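Local structure of tRNA (cytosine(72)-C(5))-methyltransferase (Pyrococcus horikoshii, 5ZVE) at residues Pro185-Glu197 against Lys211-Gly223. The protein transfers a methyl group from S-adenosyl-L-methionine to the C5 position of cytosine 72 in several tRNAs. Residues are numbered along the deposited sequence; the frame is centred on the assembly and turned at random.
With SAH (S-adenosyl-L-homocysteine), chain C.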
loop_
_atom_site.group_PDB
_atom_site.type_symbol
_atom_site.label_atom_id
_atom_site.label_comp_id
_atom_site.label_asym_id
_atom_site.label_seq_id
_atom_site.Cartn_x
_atom_site.Cartn_y
_atom_site.Cartn_z
ATOM N N PRO A 185 -8.277 0.153 -2.827
ATOM C CA PRO A 185 -8.141 -1.004 -3.724
ATOM C C PRO A 185 -7.792 -2.313 -3.001
ATOM O O PRO A 185 -8.339 -3.361 -3.353
ATOM C CB PRO A 185 -7.010 -0.591 -4.674
ATOM C CG PRO A 185 -6.417 0.645 -4.104
ATOM C CD PRO A 185 -7.456 1.290 -3.282
ATOM N N SER A 186 -6.924 -2.253 -1.993
ATOM C CA SER A 186 -6.566 -3.458 -1.246
ATOM C C SER A 186 -7.767 -4.065 -0.520
ATOM O O SER A 186 -7.893 -5.288 -0.435
ATOM C CB SER A 186 -5.454 -3.156 -0.245
ATOM O OG SER A 186 -4.214 -2.986 -0.905
ATOM N N MET A 187 -8.650 -3.209 -0.007
ATOM C CA MET A 187 -9.858 -3.670 0.663
ATOM C C MET A 187 -10.848 -4.306 -0.311
ATOM O O MET A 187 -11.463 -5.327 -0.008
ATOM C CB MET A 187 -10.520 -2.513 1.397
ATOM C CG MET A 187 -9.805 -2.097 2.660
ATOM S SD MET A 187 -10.845 -0.999 3.638
ATOM C CE MET A 187 -10.487 0.583 2.879
ATOM N N VAL A 188 -11.004 -3.693 -1.479
ATOM C CA VAL A 188 -11.839 -4.253 -2.536
ATOM C C VAL A 188 -11.365 -5.660 -2.905
ATOM O O VAL A 188 -12.174 -6.557 -3.151
ATOM C CB VAL A 188 -11.835 -3.351 -3.793
ATOM C CG1 VAL A 188 -12.642 -3.981 -4.906
ATOM C CG2 VAL A 188 -12.393 -1.972 -3.460
ATOM N N THR A 189 -10.048 -5.847 -2.928
ATOM C CA THR A 189 -9.450 -7.135 -3.276
ATOM C C THR A 189 -9.999 -8.285 -2.424
ATOM O O THR A 189 -10.464 -9.290 -2.960
ATOM C CB THR A 189 -7.911 -7.094 -3.131
ATOM O OG1 THR A 189 -7.364 -6.134 -4.045
ATOM C CG2 THR A 189 -7.305 -8.460 -3.414
ATOM N N ALA A 190 -9.962 -8.130 -1.104
ATOM C CA ALA A 190 -10.443 -9.177 -0.200
ATOM C C ALA A 190 -11.943 -9.414 -0.361
ATOM O O ALA A 190 -12.415 -10.548 -0.281
ATOM C CB ALA A 190 -10.117 -8.825 1.241
ATOM N N ARG A 191 -12.690 -8.339 -0.581
ATOM C CA ARG A 191 -14.123 -8.449 -0.838
ATOM C C ARG A 191 -14.412 -9.250 -2.108
ATOM O O ARG A 191 -15.255 -10.148 -2.116
ATOM C CB ARG A 191 -14.746 -7.057 -0.945
ATOM C CG ARG A 191 -15.043 -6.416 0.395
ATOM C CD ARG A 191 -16.394 -6.887 0.912
ATOM N NE ARG A 191 -16.775 -6.201 2.142
ATOM C CZ ARG A 191 -17.940 -6.368 2.754
ATOM N NH1 ARG A 191 -18.843 -7.196 2.246
ATOM N NH2 ARG A 191 -18.202 -5.706 3.870
ATOM N N VAL A 192 -13.700 -8.912 -3.175
ATOM C CA VAL A 192 -13.887 -9.539 -4.476
ATOM C C VAL A 192 -13.548 -11.036 -4.434
ATOM O O VAL A 192 -14.036 -11.817 -5.247
ATOM C CB VAL A 192 -13.034 -8.793 -5.541
ATOM C CG1 VAL A 192 -12.906 -9.582 -6.833
ATOM C CG2 VAL A 192 -13.617 -7.401 -5.793
ATOM N N LEU A 193 -12.771 -11.439 -3.436
ATOM C CA LEU A 193 -12.462 -12.849 -3.232
ATOM C C LEU A 193 -13.674 -13.618 -2.712
ATOM O O LEU A 193 -13.810 -14.819 -2.962
ATOM C CB LEU A 193 -11.293 -13.009 -2.259
ATOM C CG LEU A 193 -10.819 -14.452 -2.060
ATOM C CD1 LEU A 193 -10.342 -15.053 -3.376
ATOM C CD2 LEU A 193 -9.720 -14.539 -1.012
ATOM N N GLU A 194 -14.554 -12.909 -2.006
ATOM C CA GLU A 194 -15.751 -13.491 -1.398
ATOM C C GLU A 194 -15.452 -14.761 -0.600
ATOM O O GLU A 194 -15.979 -15.827 -0.916
ATOM C CB GLU A 194 -16.803 -13.802 -2.466
ATOM C CG GLU A 194 -17.247 -12.611 -3.298
ATOM C CD GLU A 194 -18.347 -12.980 -4.285
ATOM O OE1 GLU A 194 -18.992 -14.032 -4.093
ATOM O OE2 GLU A 194 -18.571 -12.221 -5.251
ATOM N N PRO A 195 -14.605 -14.656 0.433
ATOM C CA PRO A 195 -14.270 -15.868 1.187
ATOM C C PRO A 195 -15.466 -16.416 1.954
ATOM O O PRO A 195 -16.248 -15.646 2.501
ATOM C CB PRO A 195 -13.181 -15.388 2.148
ATOM C CG PRO A 195 -13.500 -13.941 2.366
ATOM C CD PRO A 195 -14.025 -13.445 1.045
ATOM N N LYS A 196 -15.587 -17.739 2.000
ATOM C CA LYS A 196 -16.650 -18.394 2.753
ATOM C C LYS A 196 -16.026 -19.240 3.854
ATOM O O LYS A 196 -14.925 -19.767 3.685
ATOM C CB LYS A 196 -17.519 -19.258 1.839
ATOM C CG LYS A 196 -18.131 -18.500 0.674
ATOM C CD LYS A 196 -19.126 -17.459 1.143
ATOM C CE LYS A 196 -19.382 -16.427 0.059
ATOM N NZ LYS A 196 -19.447 -17.038 -1.296
ATOM N N GLU A 197 -16.724 -19.351 4.980
ATOM C CA GLU A 197 -16.247 -20.122 6.131
ATOM C C GLU A 197 -15.877 -21.566 5.760
ATOM O O GLU A 197 -15.030 -22.188 6.403
ATOM C CB GLU A 197 -17.311 -20.099 7.237
ATOM C CG GLU A 197 -17.128 -21.127 8.345
ATOM C CD GLU A 197 -18.240 -21.075 9.378
ATOM O OE1 GLU A 197 -19.275 -20.427 9.111
ATOM O OE2 GLU A 197 -18.077 -21.680 10.459
ATOM N N LYS A 211 -4.404 -8.004 3.880
ATOM C CA LYS A 211 -5.514 -8.677 3.225
ATOM C C LYS A 211 -5.886 -9.957 3.956
ATOM O O LYS A 211 -7.039 -10.381 3.919
ATOM C CB LYS A 211 -5.188 -8.961 1.757
ATOM C CG LYS A 211 -5.035 -7.700 0.914
ATOM C CD LYS A 211 -4.514 -8.010 -0.478
ATOM C CE LYS A 211 -4.384 -6.742 -1.298
ATOM N NZ LYS A 211 -3.291 -5.869 -0.787
ATOM N N THR A 212 -4.918 -10.579 4.617
ATOM C CA THR A 212 -5.215 -11.798 5.361
ATOM C C THR A 212 -6.191 -11.533 6.508
ATOM O O THR A 212 -7.175 -12.255 6.681
ATOM C CB THR A 212 -3.947 -12.441 5.927
ATOM O OG1 THR A 212 -3.028 -12.699 4.858
ATOM C CG2 THR A 212 -4.284 -13.748 6.625
ATOM N N THR A 213 -5.922 -10.487 7.280
ATOM C CA THR A 213 -6.747 -10.173 8.439
ATOM C C THR A 213 -8.121 -9.650 8.019
ATOM O O THR A 213 -9.102 -9.819 8.739
ATOM C CB THR A 213 -6.049 -9.155 9.368
ATOM O OG1 THR A 213 -5.613 -8.016 8.614
ATOM C CG2 THR A 213 -4.842 -9.801 10.035
ATOM N N HIS A 214 -8.188 -9.026 6.849
ATOM C CA HIS A 214 -9.464 -8.598 6.289
ATOM C C HIS A 214 -10.344 -9.811 5.974
ATOM O O HIS A 214 -11.538 -9.816 6.271
ATOM C CB HIS A 214 -9.239 -7.744 5.038
ATOM C CG HIS A 214 -10.473 -7.070 4.528
ATOM N ND1 HIS A 214 -10.487 -6.318 3.375
ATOM C CD2 HIS A 214 -11.737 -7.029 5.019
ATOM C CE1 HIS A 214 -11.705 -5.846 3.171
ATOM N NE2 HIS A 214 -12.481 -6.263 4.156
ATOM N N ILE A 215 -9.744 -10.840 5.378
ATOM C CA ILE A 215 -10.441 -12.100 5.129
ATOM C C ILE A 215 -10.956 -12.691 6.437
ATOM O O ILE A 215 -12.081 -13.195 6.516
ATOM C CB ILE A 215 -9.532 -13.134 4.432
ATOM C CG1 ILE A 215 -9.017 -12.591 3.102
ATOM C CG2 ILE A 215 -10.282 -14.436 4.200
ATOM C CD1 ILE A 215 -10.051 -12.564 2.005
ATOM N N ALA A 216 -10.122 -12.611 7.466
ATOM C CA ALA A 216 -10.457 -13.150 8.779
ATOM C C ALA A 216 -11.702 -12.493 9.375
ATOM O O ALA A 216 -12.534 -13.173 9.972
ATOM C CB ALA A 216 -9.275 -12.996 9.721
ATOM N N GLN A 217 -11.842 -11.181 9.209
ATOM C CA GLN A 217 -13.014 -10.495 9.754
ATOM C C GLN A 217 -14.246 -10.721 8.874
ATOM O O GLN A 217 -15.369 -10.746 9.373
ATOM C CB GLN A 217 -12.744 -8.996 9.943
ATOM C CG GLN A 217 -12.774 -8.147 8.688
ATOM C CD GLN A 217 -12.425 -6.690 8.974
ATOM O OE1 GLN A 217 -11.389 -6.396 9.573
ATOM N NE2 GLN A 217 -13.301 -5.775 8.563
ATOM N N LEU A 218 -14.043 -10.891 7.570
ATOM C CA LEU A 218 -15.145 -11.260 6.684
ATOM C C LEU A 218 -15.668 -12.655 7.020
ATOM O O LEU A 218 -16.854 -12.945 6.848
ATOM C CB LEU A 218 -14.720 -11.210 5.214
ATOM C CG LEU A 218 -14.354 -9.848 4.626
ATOM C CD1 LEU A 218 -13.644 -10.039 3.290
ATOM C CD2 LEU A 218 -15.599 -8.968 4.471
ATOM N N LEU A 219 -14.770 -13.517 7.490
ATOM C CA LEU A 219 -15.140 -14.860 7.929
ATOM C C LEU A 219 -15.678 -14.841 9.355
ATOM O O LEU A 219 -16.193 -15.846 9.846
ATOM C CB LEU A 219 -13.942 -15.808 7.837
ATOM C CG LEU A 219 -13.430 -16.165 6.439
ATOM C CD1 LEU A 219 -12.443 -17.314 6.521
ATOM C CD2 LEU A 219 -14.578 -16.509 5.516
ATOM N N GLU A 220 -15.538 -13.688 10.005
ATOM C CA GLU A 220 -15.933 -13.497 11.397
ATOM C C GLU A 220 -15.185 -14.486 12.279
ATOM O O GLU A 220 -15.755 -15.101 13.177
ATOM C CB GLU A 220 -17.448 -13.633 11.560
ATOM C CG GLU A 220 -18.220 -12.533 10.842
ATOM C CD GLU A 220 -19.721 -12.736 10.893
ATOM O OE1 GLU A 220 -20.160 -13.896 11.040
ATOM O OE2 GLU A 220 -20.463 -11.737 10.777
ATOM N N ASN A 221 -13.891 -14.613 12.000
ATOM C CA ASN A 221 -12.982 -15.487 12.736
ATOM C C ASN A 221 -13.360 -16.968 12.684
ATOM O O ASN A 221 -12.893 -17.756 13.503
ATOM C CB ASN A 221 -12.867 -15.023 14.193
ATOM C CG ASN A 221 -11.561 -14.308 14.468
ATOM O OD1 ASN A 221 -10.589 -14.478 13.734
ATOM N ND2 ASN A 221 -11.528 -13.505 15.527
ATOM N N LYS A 222 -14.205 -17.343 11.728
ATOM C CA LYS A 222 -14.518 -18.753 11.510
ATOM C C LYS A 222 -13.631 -19.343 10.412
ATOM O O LYS A 222 -12.976 -18.611 9.673
ATOM C CB LYS A 222 -15.993 -18.928 11.145
ATOM C CG LYS A 222 -16.947 -18.118 12.010
ATOM C CD LYS A 222 -17.008 -18.646 13.436
ATOM C CE LYS A 222 -17.742 -19.973 13.495
ATOM N NZ LYS A 222 -19.063 -19.901 12.809
ATOM N N GLY A 223 -13.647 -20.664 10.277
ATOM C CA GLY A 223 -12.845 -21.329 9.267
ATOM C C GLY A 223 -11.354 -21.273 9.543
ATOM O O GLY A 223 -10.921 -21.161 10.691
HETATM N N SAH C . -0.548 -9.128 0.864
HETATM C CA SAH C . 0.193 -8.388 1.878
HETATM C CB SAH C . 1.394 -7.662 1.271
HETATM C CG SAH C . 2.159 -8.419 0.182
HETATM S SD SAH C . 3.760 -7.640 -0.138
HETATM C C SAH C . -0.688 -7.422 2.675
HETATM O O SAH C . -1.822 -7.126 2.299
HETATM O OXT SAH C . -0.287 -6.913 3.722
HETATM C "C5'" SAH C . 4.435 -9.096 -0.988
HETATM C "C4'" SAH C . 5.015 -10.156 -0.055
HETATM O "O4'" SAH C . 5.489 -11.253 -0.811
HETATM C "C3'" SAH C . 6.195 -9.684 0.785
HETATM O "O3'" SAH C . 5.835 -9.726 2.146
HETATM C "C2'" SAH C . 7.298 -10.698 0.550
HETATM O "O2'" SAH C . 7.832 -11.133 1.777
HETATM C "C1'" SAH C . 6.570 -11.845 -0.120
HETATM N N9 SAH C . 7.416 -12.657 -1.021
HETATM C C8 SAH C . 8.351 -12.235 -1.932
HETATM N N7 SAH C . 8.878 -13.323 -2.544
HETATM C C5 SAH C . 8.295 -14.431 -2.036
HETATM C C6 SAH C . 8.455 -15.788 -2.297
HETATM N N6 SAH C . 9.329 -16.211 -3.208
HETATM N N1 SAH C . 7.695 -16.703 -1.601
HETATM C C2 SAH C . 6.785 -16.274 -0.653
HETATM N N3 SAH C . 6.632 -14.928 -0.399
HETATM C C4 SAH C . 7.375 -14.023 -1.080
HETATM O O HOH W 1 -7.859 -6.295 2.201
HETATM O O HOH W 2 -18.456 -17.351 8.837
#
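Ala190 drops as a knob into the hole formed by Lys211, His214, Ile215 and Leu218, packing helix 185-193 against helix 211-218 of the Rossmann-like methyltransferase fold at a crossing angle of -48°. The knob is tight, with Ala190 CB 3.3 Å from His214 ND1. At the cofactor end, the backbone N-H of Lys211 donates a hydrogen bond to the carboxylate O of S-adenosyl-L-homocysteine (N to O 3.2 Å), and its side chain then passes that oxygen on its way to helix 185-193. CB and CG pass it, CG at 3.5 Å; CD lies between it and Thr189 CG2; CE passes Thr189 CB and CG2 and Ser186 CB. The chain is extended until its last torsion (chi4 69°) bends NZ onto Ser186 OG, to which it donates at 3.0 Å, while Asp273, which itself hydrogen-bonds the cofactor, takes the same ammonium in a salt bridge. A methionine in place of Lys211 would probably leave Asp273 without its positive mate beside the cofactor and Ser186 OG without its donor. The His214 ring meets Met187 O of helix 185-193 at its edge, CE1 at 3.2 Å; a water joins ND1 to Ser186 O, and NE2 bonds to Glu69, which also pairs with Arg191. Just past the end of helix 185-193, Pro195 settles on Ile215 and Leu219, its CB 3.7 Å from Ile215 CG2. At the far end Lys222 NZ meets Glu197 OE2 in a 3.1 Å salt bridge, approaching from above the carboxylate, 40° out of its plane.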